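PnpC (Pseudomonas putida, PDB 3N9T) probably catalyses the intradiol ring cleavage of hydroxyquinol with molecular oxygen, using a bound ferric iron. Local coordinates at residues W214-L219 with D244-F249. Sequence-based numbering, arbitrary orientation.
Sequences WRPAHL and DSDAVF. With FE (Fe (III) ion), chain D.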
loop_
_atom_site.group_PDB
_atom_site.type_symbol
_atom_site.label_atom_id
_atom_site.label_comp_id
_atom_site.label_asym_id
_atom_site.label_seq_id
_atom_site.Cartn_x
_atom_site.Cartn_y
_atom_site.Cartn_z
ATOM N N TRP A 214 -4.245 7.748 20.925
ATOM C CA TRP A 214 -4.421 9.142 21.391
ATOM C C TRP A 214 -3.521 10.139 20.701
ATOM O O TRP A 214 -2.314 9.901 20.500
ATOM C CB TRP A 214 -4.247 9.314 22.906
ATOM C CG TRP A 214 -5.292 8.632 23.713
ATOM C CD1 TRP A 214 -5.285 7.334 24.109
ATOM C CD2 TRP A 214 -6.510 9.192 24.200
ATOM N NE1 TRP A 214 -6.424 7.046 24.819
ATOM C CE2 TRP A 214 -7.191 8.170 24.902
ATOM C CE3 TRP A 214 -7.076 10.475 24.169
ATOM C CZ2 TRP A 214 -8.394 8.386 25.557
ATOM C CZ3 TRP A 214 -8.279 10.678 24.805
ATOM C CH2 TRP A 214 -8.955 9.632 25.447
ATOM N N ARG A 215 -4.093 11.304 20.444
ATOM C CA ARG A 215 -3.285 12.503 20.269
ATOM C C ARG A 215 -3.151 13.355 21.531
ATOM O O ARG A 215 -4.143 13.568 22.227
ATOM C CB ARG A 215 -3.860 13.337 19.184
ATOM C CG ARG A 215 -4.034 12.469 17.922
ATOM C CD ARG A 215 -3.599 13.200 16.699
ATOM N NE ARG A 215 -2.256 13.740 16.817
ATOM C CZ ARG A 215 -1.881 14.838 16.193
ATOM N NH1 ARG A 215 -2.739 15.461 15.410
ATOM N NH2 ARG A 215 -0.655 15.306 16.318
ATOM N N PRO A 216 -1.937 13.849 21.813
ATOM C CA PRO A 216 -1.848 14.882 22.858
ATOM C C PRO A 216 -2.654 16.129 22.511
ATOM O O PRO A 216 -2.807 16.463 21.337
ATOM C CB PRO A 216 -0.366 15.258 22.893
ATOM C CG PRO A 216 0.191 14.785 21.576
ATOM C CD PRO A 216 -0.675 13.694 21.048
ATOM N N ALA A 217 -3.119 16.829 23.551
ATOM C CA ALA A 217 -3.872 18.084 23.397
ATOM C C ALA A 217 -3.118 19.121 22.565
ATOM O O ALA A 217 -1.910 19.281 22.703
ATOM C CB ALA A 217 -4.251 18.642 24.802
ATOM N N HIS A 218 -3.816 19.761 21.629
ATOM C CA HIS A 218 -3.167 20.758 20.782
ATOM C C HIS A 218 -4.094 21.801 20.258
ATOM O O HIS A 218 -5.298 21.558 20.146
ATOM C CB HIS A 218 -2.480 20.118 19.574
ATOM C CG HIS A 218 -3.387 19.241 18.744
ATOM N ND1 HIS A 218 -3.646 17.931 19.066
ATOM C CD2 HIS A 218 -4.066 19.486 17.593
ATOM C CE1 HIS A 218 -4.470 17.413 18.155
ATOM N NE2 HIS A 218 -4.748 18.338 17.255
ATOM N N LEU A 219 -3.476 22.892 19.776
ATOM C CA LEU A 219 -4.211 23.936 19.078
ATOM C C LEU A 219 -3.583 24.018 17.671
ATOM O O LEU A 219 -2.350 24.050 17.567
ATOM C CB LEU A 219 -4.071 25.262 19.864
ATOM C CG LEU A 219 -4.749 26.552 19.335
ATOM C CD1 LEU A 219 -6.300 26.373 19.067
ATOM C CD2 LEU A 219 -4.509 27.693 20.332
ATOM N N ASP A 244 4.895 12.180 24.245
ATOM C CA ASP A 244 6.006 11.351 23.774
ATOM C C ASP A 244 5.483 10.171 22.981
ATOM O O ASP A 244 6.256 9.358 22.561
ATOM C CB ASP A 244 6.904 10.821 24.953
ATOM C CG ASP A 244 7.636 11.969 25.689
ATOM O OD1 ASP A 244 8.298 12.794 24.993
ATOM O OD2 ASP A 244 7.556 12.093 26.951
ATOM N N SER A 245 4.168 10.053 22.819
ATOM C CA SER A 245 3.623 8.870 22.207
ATOM C C SER A 245 2.445 9.221 21.249
ATOM O O SER A 245 1.539 8.443 21.090
ATOM C CB SER A 245 3.222 7.841 23.330
ATOM O OG SER A 245 2.092 8.338 24.020
ATOM N N ASP A 246 2.503 10.421 20.629
ATOM C CA ASP A 246 1.501 10.876 19.677
ATOM C C ASP A 246 1.289 9.795 18.645
ATOM O O ASP A 246 2.261 9.384 17.953
ATOM C CB ASP A 246 1.976 12.182 18.999
ATOM C CG ASP A 246 0.913 12.794 18.035
ATOM O OD1 ASP A 246 -0.217 12.251 17.867
ATOM O OD2 ASP A 246 1.207 13.830 17.427
ATOM N N ALA A 247 0.044 9.352 18.509
ATOM C CA ALA A 247 -0.294 8.284 17.564
ATOM C C ALA A 247 0.082 8.599 16.097
ATOM O O ALA A 247 0.203 7.676 15.264
ATOM C CB ALA A 247 -1.767 7.896 17.647
ATOM N N VAL A 248 0.229 9.890 15.781
ATOM C CA VAL A 248 0.539 10.232 14.386
ATOM C C VAL A 248 1.825 11.037 14.331
ATOM O O VAL A 248 2.115 11.673 13.347
ATOM C CB VAL A 248 -0.635 10.957 13.689
ATOM C CG1 VAL A 248 -1.963 10.155 13.779
ATOM C CG2 VAL A 248 -0.883 12.356 14.323
ATOM N N PHE A 249 2.584 10.982 15.422
ATOM C CA PHE A 249 3.920 11.516 15.509
ATOM C C PHE A 249 4.012 13.020 15.114
ATOM O O PHE A 249 5.001 13.418 14.496
ATOM C CB PHE A 249 4.863 10.671 14.630
ATOM C CG PHE A 249 4.631 9.191 14.726
ATOM C CD1 PHE A 249 5.071 8.494 15.846
ATOM C CD2 PHE A 249 3.957 8.505 13.723
ATOM C CE1 PHE A 249 4.870 7.158 15.990
ATOM C CE2 PHE A 249 3.715 7.129 13.853
ATOM C CZ PHE A 249 4.226 6.445 14.970
HETATM FE FE FE D . -6.110 18.245 15.832
HETATM O O HOH W 1 -6.044 17.409 13.881
#
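R215 meets D246 side-on in a two-pronged salt bridge, the guanidinium and carboxylate nearly coplanar at 4°. R215 NE gives its hydrogen to D246 OD1 at 2.7 Å, while R215 NH2 reaches the syn lone pair of D246 OD2 at 2.6 Å. Bends at chi2 and chi3 fold the arginine chain so that the NE/NH2 edge of the guanidinium faces D246. With CG anti to its own nitrogen (chi1 -176°), the D246 carboxylate extends toward R215, and V248 N donates to OD1 from above its plane, closing an Asx turn. G250 N adds a fourth N-H donor, at OD2. V248 CG2 lies over one guanidinium face, 3.2 Å from R215 NE, and P216 CD packs against the carboxylate, 3.5 Å from D246 OD1. Alongside, A247 N binds W214 O at 3.1 Å. An alanine in place of this arginine removes both N-H donors and would probably leave the buried D246 carboxylate without its charged partner. The salt bridge steadies an arginine beside iron ligand Y194 and a bound citrate, consistent with a pocket that can hold an anion. H218 is held at both nitrogens: ND1 donates in its ring plane to P216 O (2.8 Å), and NE2 binds the ferric iron, which Y160, Y194, H220 and a water also coordinate. The contact joins strand 214-224 to the loop between strands 231-237 and 256-262; R215 and P216 rest on strand 231-237, and V248 touches helix 74-81.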